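Local coordinates for protein Abbfa_003403 (Acinetobacter baumannii, PDB 4ZXH) that probably assembles a peptide product as a four-domain nonribosomal peptide synthetase, joining condensation, adenylation, carrier and thioesterase domains in one chain, at residues P634-G640 / A820-R826; D672-L676 / T766-W771; D976-L982 / L1040-R1045; K1051-V1055 / R1094-P1099. All coordinates share one frame; numbering follows the deposited sequence.

In the fold
Interactions 1 and 2 belong to the adenylation domain, interactions 3 and 4 to the carrier and thioesterase end, on the opposite side of the chain's centre. Interaction 1 adds an edge strand to a small antiparallel sheet and is partly buried; it touches interaction 2, whose centre is 13 Å away, through Tyr-823 and Glu-767. Interaction 2 is buried, with an isoleucine methyl over a tryptophan face, then a weakly held carboxylate and a water. Interaction 3 is also buried, but joins two helices through apolar branches and a salt-bridge network. Interaction 4, partly buried, fastens a thioesterase edge strand by one backbone bond, a weak glutamine bond and apolar packing; Pro-977 of interaction 3 packs on its Gln-1097.

Interaction 1: residues P634-G640 / A820-R826; sequences PKGVRIG and AVDYWQR
The guanidinium of Arg-638 has the ring edge of Trp-824 over one face, with CZ3 4.1 Å above the guanidinium plane, and the carboxylate of Asp-822 at its own edge. The two flat groups stand 75° apart, so the indole meets the cation edge-on rather than by stacking. Further along, Lys-635 CD lies over one face of the Tyr-823 ring, toward its rim, while Gly-636 O sits at that ring's edge. This is an antiparallel pairing in which the short strand 822-823 extends the hairpin of strands 621-627 and 635-640 in the adenylation domain. Trp-824 N gives a nearly straight bond to Gly-636 O (2.8 Å), and Arg-638 uses both backbone polar atoms, its N to Asp-822 O and its O from Val-821 N. Val-637 and Tyr-823 form a non-hydrogen-bonded pair, with Val-637 CG2 3.7 Å from Tyr-823 CE1. The tyrosine hydroxyl goes on to Glu-767, and the indole NE1 to Asp-576 O. At the far end the edge of the Arg-826 guanidinium meets the carbonyl of the poorly ordered Pro-634. A bend at chi3 (79°) turns the Arg-638 chain so that NH1 lands 2.8 Å from Asp-822 OD2.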
loop_
_atom_site.group_PDB
_atom_site.type_symbol
_atom_site.label_atom_id
_atom_site.label_comp_id
_atom_site.label_asym_id
_atom_site.label_seq_id
_atom_site.Cartn_x
_atom_site.Cartn_y
_atom_site.Cartn_z
ATOM N N PRO A 634 22.579 12.092 30.975
ATOM C CA PRO A 634 21.320 12.316 31.696
ATOM C C PRO A 634 20.906 13.787 31.694
ATOM O O PRO A 634 21.758 14.659 31.862
ATOM C CB PRO A 634 21.655 11.841 33.110
ATOM C CG PRO A 634 23.113 12.208 33.261
ATOM C CD PRO A 634 23.739 12.059 31.888
ATOM N N LYS A 635 19.618 14.057 31.507
ATOM C CA LYS A 635 19.110 15.432 31.478
ATOM C C LYS A 635 18.065 15.628 32.561
ATOM O O LYS A 635 17.032 14.966 32.563
ATOM C CB LYS A 635 18.469 15.770 30.132
ATOM C CG LYS A 635 19.350 15.669 28.915
ATOM C CD LYS A 635 18.601 16.200 27.678
ATOM C CE LYS A 635 17.341 15.381 27.334
ATOM N NZ LYS A 635 16.723 15.796 26.032
ATOM N N GLY A 636 18.303 16.544 33.475
ATOM C CA GLY A 636 17.339 16.736 34.532
ATOM C C GLY A 636 16.475 17.929 34.235
ATOM O O GLY A 636 16.977 19.041 34.134
ATOM N N VAL A 637 15.174 17.704 34.103
ATOM C CA VAL A 637 14.263 18.780 33.785
ATOM C C VAL A 637 13.735 19.374 35.073
ATOM O O VAL A 637 13.033 18.704 35.827
ATOM C CB VAL A 637 13.088 18.287 32.904
ATOM C CG1 VAL A 637 12.096 19.429 32.626
ATOM C CG2 VAL A 637 13.606 17.697 31.601
ATOM N N ARG A 638 14.085 20.627 35.342
ATOM C CA ARG A 638 13.655 21.279 36.576
ATOM C C ARG A 638 12.318 21.951 36.380
ATOM O O ARG A 638 12.181 22.870 35.579
ATOM C CB ARG A 638 14.685 22.307 37.049
ATOM C CG ARG A 638 15.951 21.705 37.610
ATOM C CD ARG A 638 17.028 22.760 37.692
ATOM N NE ARG A 638 16.897 23.639 38.841
ATOM C CZ ARG A 638 17.335 24.892 38.878
ATOM N NH1 ARG A 638 17.888 25.444 37.804
ATOM N NH2 ARG A 638 17.189 25.603 39.987
ATOM N N ILE A 639 11.331 21.494 37.132
ATOM C CA ILE A 639 9.977 21.997 37.000
ATOM C C ILE A 639 9.644 22.817 38.229
ATOM O O ILE A 639 9.930 22.395 39.365
ATOM C CB ILE A 639 8.969 20.834 36.818
ATOM C CG1 ILE A 639 9.290 20.079 35.540
ATOM C CG2 ILE A 639 7.540 21.353 36.757
ATOM C CD1 ILE A 639 9.127 20.938 34.281
ATOM N N GLY A 640 9.071 23.999 37.990
ATOM C CA GLY A 640 8.689 24.929 39.041
ATOM C C GLY A 640 7.260 24.693 39.482
ATOM O O GLY A 640 6.485 24.014 38.803
ATOM N N ALA A 820 9.448 24.392 31.584
ATOM C CA ALA A 820 10.431 24.139 32.630
ATOM C C ALA A 820 11.269 25.372 32.900
ATOM O O ALA A 820 11.361 26.266 32.049
ATOM C CB ALA A 820 11.320 22.997 32.244
ATOM N N VAL A 821 11.878 25.416 34.082
ATOM C CA VAL A 821 12.841 26.456 34.420
ATOM C C VAL A 821 14.093 26.331 33.543
ATOM O O VAL A 821 14.497 27.289 32.858
ATOM C CB VAL A 821 13.245 26.385 35.893
ATOM C CG1 VAL A 821 14.331 27.422 36.193
ATOM C CG2 VAL A 821 12.025 26.561 36.795
ATOM N N ASP A 822 14.681 25.134 33.564
ATOM C CA ASP A 822 15.828 24.803 32.727
ATOM C C ASP A 822 16.175 23.312 32.786
ATOM O O ASP A 822 15.496 22.530 33.452
ATOM C CB ASP A 822 17.035 25.638 33.146
ATOM C CG ASP A 822 17.365 25.488 34.611
ATOM O OD1 ASP A 822 17.137 24.399 35.163
ATOM O OD2 ASP A 822 17.820 26.477 35.224
ATOM N N TYR A 823 17.229 22.935 32.068
ATOM C CA TYR A 823 17.915 21.668 32.280
ATOM C C TYR A 823 18.967 21.866 33.372
ATOM O O TYR A 823 19.782 22.804 33.302
ATOM C CB TYR A 823 18.576 21.175 30.989
ATOM C CG TYR A 823 17.628 20.679 29.913
ATOM C CD1 TYR A 823 16.780 19.606 30.149
ATOM C CD2 TYR A 823 17.607 21.261 28.648
ATOM C CE1 TYR A 823 15.915 19.136 29.163
ATOM C CE2 TYR A 823 16.750 20.794 27.654
ATOM C CZ TYR A 823 15.904 19.736 27.920
ATOM O OH TYR A 823 15.054 19.261 26.945
ATOM N N TRP A 824 18.971 20.988 34.370
ATOM C CA TRP A 824 19.835 21.186 35.525
ATOM C C TRP A 824 21.336 21.248 35.159
ATOM O O TRP A 824 21.938 20.265 34.677
ATOM C CB TRP A 824 19.569 20.097 36.567
ATOM C CG TRP A 824 20.601 20.046 37.644
ATOM C CD1 TRP A 824 21.490 19.039 37.877
ATOM C CD2 TRP A 824 20.877 21.060 38.615
ATOM N NE1 TRP A 824 22.294 19.356 38.948
ATOM C CE2 TRP A 824 21.934 20.588 39.420
ATOM C CE3 TRP A 824 20.319 22.312 38.895
ATOM C CZ2 TRP A 824 22.449 21.332 40.491
ATOM C CZ3 TRP A 824 20.838 23.058 39.952
ATOM C CH2 TRP A 824 21.895 22.563 40.734
ATOM N N GLN A 825 21.913 22.433 35.394
ATOM C CA GLN A 825 23.317 22.755 35.103
ATOM C C GLN A 825 23.764 22.384 33.685
ATOM O O GLN A 825 24.879 21.901 33.455
ATOM C CB GLN A 825 24.212 22.116 36.147
ATOM C CG GLN A 825 23.953 22.796 37.469
ATOM C CD GLN A 825 24.922 22.451 38.570
ATOM O OE1 GLN A 825 25.337 21.298 38.737
ATOM N NE2 GLN A 825 25.291 23.465 39.340
ATOM N N ARG A 826 22.867 22.659 32.744
ATOM C CA ARG A 826 23.156 22.569 31.333
ATOM C C ARG A 826 22.660 23.830 30.632
ATOM O O ARG A 826 21.748 23.765 29.820
ATOM C CB ARG A 826 22.505 21.334 30.729
ATOM C CG ARG A 826 23.083 20.016 31.213
ATOM C CD ARG A 826 22.645 18.867 30.298
ATOM N NE ARG A 826 22.806 17.566 30.937
ATOM C CZ ARG A 826 23.971 16.931 31.069
ATOM N NH1 ARG A 826 25.087 17.484 30.602
ATOM N NH2 ARG A 826 24.024 15.742 31.675
#

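Interaction 2: residues D672-L676 / T766-W771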
loop_
_atom_site.group_PDB
_atom_site.type_symbol
_atom_site.label_atom_id
_atom_site.label_comp_id
_atom_site.label_asym_id
_atom_site.label_seq_id
_atom_site.Cartn_x
_atom_site.Cartn_y
_atom_site.Cartn_z
ATOM N N ASP A 672 6.941 11.758 34.997
ATOM C CA ASP A 672 6.288 12.956 35.532
ATOM C C ASP A 672 4.769 12.833 35.575
ATOM O O ASP A 672 4.124 13.513 36.372
ATOM C CB ASP A 672 6.706 14.230 34.746
ATOM C CG ASP A 672 6.295 14.209 33.267
ATOM O OD1 ASP A 672 5.807 13.179 32.767
ATOM O OD2 ASP A 672 6.478 15.243 32.590
ATOM N N ILE A 673 4.192 11.954 34.756
ATOM C CA ILE A 673 2.730 11.918 34.632
ATOM C C ILE A 673 2.106 11.395 35.923
ATOM O O ILE A 673 0.934 11.650 36.205
ATOM C CB ILE A 673 2.254 11.069 33.419
ATOM C CG1 ILE A 673 2.361 9.573 33.689
ATOM C CG2 ILE A 673 3.030 11.434 32.159
ATOM C CD1 ILE A 673 1.838 8.735 32.543
ATOM N N SER A 674 2.916 10.711 36.725
ATOM C CA SER A 674 2.490 10.211 38.025
ATOM C C SER A 674 2.059 11.345 38.948
ATOM O O SER A 674 1.243 11.147 39.853
ATOM C CB SER A 674 3.620 9.428 38.686
ATOM O OG SER A 674 4.656 10.318 39.056
ATOM N N ILE A 675 2.635 12.523 38.727
ATOM C CA ILE A 675 2.234 13.740 39.433
ATOM C C ILE A 675 0.703 13.925 39.476
ATOM O O ILE A 675 0.138 14.207 40.533
ATOM C CB ILE A 675 2.915 14.980 38.781
ATOM C CG1 ILE A 675 4.246 15.242 39.460
ATOM C CG2 ILE A 675 2.085 16.226 38.897
ATOM C CD1 ILE A 675 4.088 15.451 40.938
ATOM N N LEU A 676 0.040 13.755 38.333
ATOM C CA LEU A 676 -1.416 13.868 38.244
ATOM C C LEU A 676 -2.123 12.801 39.076
ATOM O O LEU A 676 -3.135 13.066 39.723
ATOM C CB LEU A 676 -1.870 13.742 36.788
ATOM C CG LEU A 676 -3.377 13.648 36.549
ATOM C CD1 LEU A 676 -4.056 14.971 36.846
ATOM C CD2 LEU A 676 -3.654 13.199 35.142
ATOM N N THR A 766 8.101 16.183 28.919
ATOM C CA THR A 766 8.432 16.477 30.302
ATOM C C THR A 766 8.812 17.960 30.481
ATOM O O THR A 766 8.580 18.555 31.544
ATOM C CB THR A 766 9.596 15.560 30.802
ATOM O OG1 THR A 766 9.182 14.184 30.797
ATOM C CG2 THR A 766 10.029 15.922 32.218
ATOM N N GLU A 767 9.368 18.560 29.431
ATOM C CA GLU A 767 9.840 19.946 29.477
ATOM C C GLU A 767 8.721 20.995 29.524
ATOM O O GLU A 767 8.996 22.173 29.738
ATOM C CB GLU A 767 10.745 20.229 28.271
ATOM C CG GLU A 767 12.116 19.546 28.314
ATOM C CD GLU A 767 12.111 18.113 27.769
ATOM O OE1 GLU A 767 11.030 17.473 27.763
ATOM O OE2 GLU A 767 13.196 17.625 27.350
ATOM N N THR A 768 7.469 20.596 29.332
ATOM C CA THR A 768 6.387 21.579 29.419
ATOM C C THR A 768 5.339 21.145 30.427
ATOM O O THR A 768 4.191 21.605 30.397
ATOM C CB THR A 768 5.711 21.847 28.045
ATOM O OG1 THR A 768 5.297 20.614 27.448
ATOM C CG2 THR A 768 6.679 22.547 27.111
ATOM N N THR A 769 5.777 20.257 31.315
ATOM C CA THR A 769 5.050 19.805 32.518
ATOM C C THR A 769 3.902 18.823 32.269
ATOM O O THR A 769 2.758 19.225 32.060
ATOM C CB THR A 769 4.508 20.986 33.322
ATOM O OG1 THR A 769 5.562 21.930 33.524
ATOM C CG2 THR A 769 4.000 20.521 34.671
ATOM N N VAL A 770 4.250 17.534 32.331
ATOM C CA VAL A 770 3.336 16.390 32.213
ATOM C C VAL A 770 2.585 16.345 30.881
ATOM O O VAL A 770 3.037 15.705 29.937
ATOM C CB VAL A 770 2.311 16.348 33.365
ATOM C CG1 VAL A 770 1.611 15.007 33.350
ATOM C CG2 VAL A 770 2.998 16.557 34.721
ATOM N N TRP A 771 1.438 17.004 30.799
ATOM C CA TRP A 771 0.718 17.072 29.537
ATOM C C TRP A 771 0.574 18.531 29.105
ATOM O O TRP A 771 0.555 19.435 29.946
ATOM C CB TRP A 771 -0.666 16.423 29.644
ATOM C CG TRP A 771 -0.714 14.991 30.198
ATOM C CD1 TRP A 771 -1.438 14.558 31.278
ATOM C CD2 TRP A 771 -0.047 13.819 29.672
ATOM N NE1 TRP A 771 -1.257 13.197 31.459
ATOM C CE2 TRP A 771 -0.403 12.725 30.499
ATOM C CE3 TRP A 771 0.827 13.594 28.598
ATOM C CZ2 TRP A 771 0.081 11.427 30.281
ATOM C CZ3 TRP A 771 1.307 12.296 28.382
ATOM C CH2 TRP A 771 0.932 11.234 29.222
HETATM O O HOH W 1 9.126 12.273 33.058
#
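Ile-673 lays its CG2 methyl over the six-membered ring of Trp-771, 3.9 Å from the ring centroid and 29° off the normal, a CH-pi contact displaced toward the rim at CZ2. This is the tightly packed half. Val-770 CG1 rests on the same tryptophan ring and also meets the backbone of the isoleucine, 3.5 Å from Ile-673 CA, so the valine fills the angle between indole and isoleucine. Ile-673 has chi1 at 76°, which leaves CG2 beside its backbone N and directed at the indole. Gln-715 takes the indole NE1, and Phe-647 of helix 641-655 packs against Val-770 and Leu-676.

The other half is looser and polar. Asp-672 turns OD2 to the 766-771 loop, where Val-770 N offers only a weak, bent bond of 3.2 Å. Thr-766 OG1 stands 3.4 Å from the same Asp-672 OD2. A water takes a hydrogen bond from Asp-672 N and also bonds to Thr-766 OG1 (3.0 Å), bridging the partly exposed threonine to the start of segment 672-676.

The sequences match the FDxS and YGPTE signatures of adenylation domains, which in relatives border the substrate pocket. Apolar packing thus does most of the holding, while the 766-771 loop grips the carboxylate of Asp-672 only weakly and the water serves its backbone N. In relatives the aspartate of this signature holds the amino group of the amino-acid substrate, and such light bonding probably leaves the Asp-672 carboxylate able to do the same.

Interaction 3: residues D976-L982 / L1040-R1045; sequences DPIEIEL and LGEIIR
Arg-1045, Ile-978 and Leu-982 carry this contact between the first and last helices of the carrier domain. Bent at chi3 (-65°), the arginine meets Asp-976 at the start of the other helix: its NH2 gives a bond to OD2 of 2.8 Å, on the syn side but 23° out of the carboxylate plane, and its NE adds a weak one to the same oxygen. Asp-976 is busy on its own helix too, since OD1 caps the turn by accepting from Glu-979 N (3.0 Å). Glu-979 completes the network with a longer ion pair, OE2 to Arg-1045 NH2 at 3.5 Å, and a water links that OE2, also paired with Arg-975, to Arg-1045 NH1.

Beneath the charges, Ile-978 sets CG2 against Gly-1041 CA and sends CD1 to Ile-1044 CG2 (3.9 Å). Leu-982 splits its branches: CD1 meets Gly-1041 CA at 3.7 Å, while CD2 touches Leu-1040 CD2 and reaches Ile-1044 CD1 tip to tip. The helix segments cross at 129°, their axes 9.6 Å apart.

Helix 1008-1022 closes the bundle through Leu-1018 and Phe-1022; on another side Asp-1230 pairs with Arg-1045 NH1, and Tyr-1239 of helix 1233-1251, in the thioesterase, packs on Asp-976.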
loop_
_atom_site.group_PDB
_atom_site.type_symbol
_atom_site.label_atom_id
_atom_site.label_comp_id
_atom_site.label_asym_id
_atom_site.label_seq_id
_atom_site.Cartn_x
_atom_site.Cartn_y
_atom_site.Cartn_z
ATOM N N ASP A 976 3.263 -28.828 -9.069
ATOM C CA ASP A 976 2.121 -29.610 -9.521
ATOM C C ASP A 976 1.761 -29.189 -10.952
ATOM O O ASP A 976 2.416 -28.299 -11.505
ATOM C CB ASP A 976 0.952 -29.453 -8.524
ATOM C CG ASP A 976 0.386 -28.042 -8.474
ATOM O OD1 ASP A 976 0.913 -27.147 -9.161
ATOM O OD2 ASP A 976 -0.600 -27.828 -7.728
ATOM N N PRO A 977 0.753 -29.837 -11.577
ATOM C CA PRO A 977 0.413 -29.429 -12.952
ATOM C C PRO A 977 0.063 -27.930 -13.150
ATOM O O PRO A 977 0.358 -27.367 -14.200
ATOM C CB PRO A 977 -0.801 -30.312 -13.271
ATOM C CG PRO A 977 -0.530 -31.587 -12.514
ATOM C CD PRO A 977 0.129 -31.132 -11.224
ATOM N N ILE A 978 -0.569 -27.294 -12.174
ATOM C CA ILE A 978 -0.911 -25.889 -12.324
ATOM C C ILE A 978 0.349 -25.025 -12.361
ATOM O O ILE A 978 0.494 -24.142 -13.204
ATOM C CB ILE A 978 -1.826 -25.411 -11.185
ATOM C CG1 ILE A 978 -3.276 -25.875 -11.412
ATOM C CG2 ILE A 978 -1.744 -23.906 -11.030
ATOM C CD1 ILE A 978 -4.212 -25.498 -10.283
ATOM N N GLU A 979 1.285 -25.282 -11.465
ATOM C CA GLU A 979 2.483 -24.461 -11.473
ATOM C C GLU A 979 3.355 -24.785 -12.703
ATOM O O GLU A 979 4.023 -23.894 -13.228
ATOM C CB GLU A 979 3.261 -24.633 -10.166
ATOM C CG GLU A 979 2.464 -24.210 -8.933
ATOM C CD GLU A 979 3.213 -24.432 -7.639
ATOM O OE1 GLU A 979 4.276 -25.093 -7.657
ATOM O OE2 GLU A 979 2.732 -23.947 -6.596
ATOM N N ILE A 980 3.327 -26.030 -13.188
ATOM C CA ILE A 980 4.043 -26.362 -14.425
ATOM C C ILE A 980 3.513 -25.551 -15.618
ATOM O O ILE A 980 4.298 -24.971 -16.370
ATOM C CB ILE A 980 3.973 -27.871 -14.738
ATOM C CG1 ILE A 980 4.792 -28.633 -13.693
ATOM C CG2 ILE A 980 4.512 -28.154 -16.120
ATOM C CD1 ILE A 980 4.759 -30.148 -13.847
ATOM N N GLU A 981 2.190 -25.465 -15.760
ATOM C CA GLU A 981 1.589 -24.702 -16.850
ATOM C C GLU A 981 1.862 -23.189 -16.747
ATOM O O GLU A 981 2.097 -22.526 -17.755
ATOM C CB GLU A 981 0.083 -24.947 -16.905
ATOM C CG GLU A 981 -0.616 -24.163 -18.002
ATOM C CD GLU A 981 -0.941 -24.991 -19.240
ATOM O OE1 GLU A 981 -1.324 -26.176 -19.088
ATOM O OE2 GLU A 981 -0.806 -24.449 -20.366
ATOM N N LEU A 982 1.836 -22.634 -15.542
ATOM C CA LEU A 982 2.126 -21.210 -15.389
ATOM C C LEU A 982 3.603 -20.908 -15.647
ATOM O O LEU A 982 3.928 -19.895 -16.255
ATOM C CB LEU A 982 1.728 -20.716 -13.998
ATOM C CG LEU A 982 0.229 -20.800 -13.690
ATOM C CD1 LEU A 982 -0.066 -20.517 -12.199
ATOM C CD2 LEU A 982 -0.545 -19.857 -14.617
ATOM N N LEU A 1040 -0.464 -16.957 -7.996
ATOM C CA LEU A 1040 -1.524 -17.067 -8.989
ATOM C C LEU A 1040 -2.033 -18.492 -9.004
ATOM O O LEU A 1040 -3.219 -18.735 -9.173
ATOM C CB LEU A 1040 -1.005 -16.647 -10.367
ATOM C CG LEU A 1040 -1.919 -16.688 -11.595
ATOM C CD1 LEU A 1040 -3.108 -15.746 -11.471
ATOM C CD2 LEU A 1040 -1.072 -16.327 -12.798
ATOM N N GLY A 1041 -1.115 -19.431 -8.803
ATOM C CA GLY A 1041 -1.433 -20.846 -8.764
ATOM C C GLY A 1041 -2.360 -21.181 -7.612
ATOM O O GLY A 1041 -3.243 -22.013 -7.780
ATOM N N GLU A 1042 -2.178 -20.543 -6.451
ATOM C CA GLU A 1042 -3.087 -20.777 -5.321
ATOM C C GLU A 1042 -4.502 -20.309 -5.675
ATOM O O GLU A 1042 -5.487 -20.981 -5.352
ATOM C CB GLU A 1042 -2.591 -20.076 -4.043
ATOM C CG GLU A 1042 -1.253 -20.601 -3.538
ATOM C CD GLU A 1042 -0.670 -19.814 -2.365
ATOM O OE1 GLU A 1042 -1.266 -18.801 -1.941
ATOM O OE2 GLU A 1042 0.403 -20.221 -1.864
ATOM N N ILE A 1043 -4.593 -19.166 -6.355
ATOM C CA ILE A 1043 -5.866 -18.607 -6.794
ATOM C C ILE A 1043 -6.598 -19.532 -7.760
ATOM O O ILE A 1043 -7.791 -19.782 -7.620
ATOM C CB ILE A 1043 -5.647 -17.245 -7.473
ATOM C CG1 ILE A 1043 -5.317 -16.196 -6.419
ATOM C CG2 ILE A 1043 -6.868 -16.831 -8.289
ATOM C CD1 ILE A 1043 -6.284 -16.208 -5.268
ATOM N N ILE A 1044 -5.873 -20.032 -8.749
ATOM C CA ILE A 1044 -6.444 -20.933 -9.728
ATOM C C ILE A 1044 -6.823 -22.274 -9.091
ATOM O O ILE A 1044 -7.840 -22.879 -9.436
ATOM C CB ILE A 1044 -5.461 -21.152 -10.865
ATOM C CG1 ILE A 1044 -5.313 -19.867 -11.665
ATOM C CG2 ILE A 1044 -5.909 -22.265 -11.765
ATOM C CD1 ILE A 1044 -4.269 -19.965 -12.760
ATOM N N ARG A 1045 -6.004 -22.709 -8.137
ATOM C CA ARG A 1045 -6.188 -23.984 -7.440
ATOM C C ARG A 1045 -7.488 -24.022 -6.639
ATOM O O ARG A 1045 -8.090 -25.097 -6.469
ATOM C CB ARG A 1045 -4.995 -24.242 -6.522
ATOM C CG ARG A 1045 -4.947 -25.614 -5.916
ATOM C CD ARG A 1045 -3.615 -25.864 -5.213
ATOM N NE ARG A 1045 -2.498 -25.884 -6.157
ATOM C CZ ARG A 1045 -1.531 -24.971 -6.192
ATOM N NH1 ARG A 1045 -1.521 -23.960 -5.329
ATOM N NH2 ARG A 1045 -0.561 -25.071 -7.085
HETATM O O HOH W 2 0.611 -22.388 -6.049
#

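Interaction 4: residues K1051-V1055 / R1094-P1099; sequences KPSIV and RAIQSP
Ile-1054 and Gln-1097 make the main hydrogen bond: Gln-1097 N donates to Ile-1054 O at 2.9 Å, lying in the carbonyl plane but with a bent N-H (140°). The glutamine adds a second, weak link one residue earlier, from NE2 to Ser-1053 O at 3.2 Å. With chi1 at 69° its CG sits between backbone N and carbonyl carbon, and the chain runs extended from there, which carries the amide alongside the 1052-1054 backbone. Ser-1053 braces its own segment by an ST turn, OG accepting from Val-1055 N.

CA-H...O contacts accompany these bonds. Ile-1096 CA points at Ile-1054 O from 3.2 Å, and Val-1055 CA faces Ala-1095 O from 3.5 Å, as befits the antiparallel non-hydrogen-bonded pair Val-1055 and Ile-1096.

Apolar contacts come mainly from Ile-1054, whose two branches part: CG1 goes to Ile-1096 CG2 at 4.0 Å, whereas CG2 lies against Pro-1099 CG. Val-1055 CG2 then touches Ile-1096 CG1 (4.1 Å). Helix 1111-1125 packs here as well, through Glu-1121 on Ile-1054 and Val-1055, and Tyr-1118 on Pro-1099.

Arg-1094 turns its charge to Glu-1057 on the neighbouring edge strand 1055-1057. In the thioesterase sheet, strand order 1-3-2-4-5-6-7 with only the first strand antiparallel is consistent with an alpha/beta-hydrolase fold lacking the canonical first strand.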
loop_
_atom_site.group_PDB
_atom_site.type_symbol
_atom_site.label_atom_id
_atom_site.label_comp_id
_atom_site.label_asym_id
_atom_site.label_seq_id
_atom_site.Cartn_x
_atom_site.Cartn_y
_atom_site.Cartn_z
ATOM N N LYS A 1051 -10.551 -27.128 -15.841
ATOM C CA LYS A 1051 -10.271 -28.324 -16.625
ATOM C C LYS A 1051 -9.102 -28.097 -17.582
ATOM O O LYS A 1051 -9.305 -27.690 -18.730
ATOM C CB LYS A 1051 -11.518 -28.754 -17.406
ATOM N N PRO A 1052 -7.867 -28.342 -17.103
ATOM C CA PRO A 1052 -6.668 -28.253 -17.947
ATOM C C PRO A 1052 -6.665 -29.306 -19.045
ATOM O O PRO A 1052 -7.164 -30.413 -18.853
ATOM C CB PRO A 1052 -5.520 -28.503 -16.965
ATOM C CG PRO A 1052 -6.087 -28.188 -15.627
ATOM C CD PRO A 1052 -7.523 -28.604 -15.696
ATOM N N SER A 1053 -6.121 -28.954 -20.198
ATOM C CA SER A 1053 -5.856 -29.941 -21.227
ATOM C C SER A 1053 -4.713 -30.875 -20.762
ATOM O O SER A 1053 -3.868 -30.486 -19.948
ATOM C CB SER A 1053 -5.512 -29.239 -22.549
ATOM O OG SER A 1053 -5.107 -30.170 -23.544
ATOM N N ILE A 1054 -4.685 -32.103 -21.263
ATOM C CA ILE A 1054 -3.582 -33.002 -20.937
ATOM C C ILE A 1054 -2.373 -32.760 -21.838
ATOM O O ILE A 1054 -1.327 -33.385 -21.667
ATOM C CB ILE A 1054 -4.002 -34.484 -21.029
ATOM C CG1 ILE A 1054 -4.241 -34.914 -22.476
ATOM C CG2 ILE A 1054 -5.228 -34.753 -20.162
ATOM C CD1 ILE A 1054 -4.681 -36.356 -22.580
ATOM N N VAL A 1055 -2.517 -31.840 -22.784
ATOM C CA VAL A 1055 -1.395 -31.386 -23.606
ATOM C C VAL A 1055 -0.888 -30.022 -23.149
ATOM O O VAL A 1055 -1.657 -29.056 -23.032
ATOM C CB VAL A 1055 -1.768 -31.275 -25.100
ATOM C CG1 VAL A 1055 -0.562 -30.812 -25.890
ATOM C CG2 VAL A 1055 -2.290 -32.598 -25.646
ATOM N N ARG A 1094 5.672 -30.696 -27.451
ATOM C CA ARG A 1094 4.428 -30.892 -26.729
ATOM C C ARG A 1094 4.576 -32.113 -25.857
ATOM O O ARG A 1094 5.208 -33.088 -26.246
ATOM C CB ARG A 1094 3.263 -31.053 -27.695
ATOM C CG ARG A 1094 3.191 -29.942 -28.709
ATOM C CD ARG A 1094 1.823 -29.857 -29.348
ATOM N NE ARG A 1094 1.661 -28.618 -30.092
ATOM C CZ ARG A 1094 1.526 -28.570 -31.405
ATOM N NH1 ARG A 1094 1.521 -29.699 -32.100
ATOM N NH2 ARG A 1094 1.379 -27.400 -32.015
ATOM N N ALA A 1095 4.014 -32.046 -24.663
ATOM C CA ALA A 1095 4.151 -33.116 -23.691
ATOM C C ALA A 1095 2.769 -33.440 -23.182
ATOM O O ALA A 1095 1.898 -32.565 -23.157
ATOM C CB ALA A 1095 5.081 -32.714 -22.531
ATOM N N ILE A 1096 2.563 -34.688 -22.779
ATOM C CA ILE A 1096 1.242 -35.106 -22.355
ATOM C C ILE A 1096 1.241 -35.660 -20.941
ATOM O O ILE A 1096 1.908 -36.653 -20.647
ATOM C CB ILE A 1096 0.680 -36.137 -23.317
ATOM C CG1 ILE A 1096 0.510 -35.495 -24.696
ATOM C CG2 ILE A 1096 -0.626 -36.697 -22.783
ATOM C CD1 ILE A 1096 -0.268 -36.326 -25.688
ATOM N N GLN A 1097 0.499 -35.003 -20.057
ATOM C CA GLN A 1097 0.305 -35.524 -18.707
ATOM C C GLN A 1097 -0.909 -36.476 -18.668
ATOM O O GLN A 1097 -1.772 -36.434 -19.536
ATOM C CB GLN A 1097 0.110 -34.371 -17.723
ATOM C CG GLN A 1097 -1.199 -33.662 -17.915
ATOM C CD GLN A 1097 -1.314 -32.449 -17.044
ATOM O OE1 GLN A 1097 -0.516 -32.247 -16.124
ATOM N NE2 GLN A 1097 -2.289 -31.604 -17.349
ATOM N N SER A 1098 -0.984 -37.327 -17.659
ATOM C CA SER A 1098 -2.139 -38.213 -17.530
ATOM C C SER A 1098 -3.406 -37.483 -17.061
ATOM O O SER A 1098 -3.354 -36.624 -16.173
ATOM C CB SER A 1098 -1.804 -39.354 -16.567
ATOM O OG SER A 1098 -2.954 -40.101 -16.242
ATOM N N PRO A 1099 -4.552 -37.826 -17.652
ATOM C CA PRO A 1099 -5.848 -37.332 -17.151
ATOM C C PRO A 1099 -6.025 -37.613 -15.649
ATOM O O PRO A 1099 -6.695 -36.875 -14.927
ATOM C CB PRO A 1099 -6.877 -38.125 -17.969
ATOM C CG PRO A 1099 -6.163 -38.524 -19.215
ATOM C CD PRO A 1099 -4.702 -38.706 -18.823
#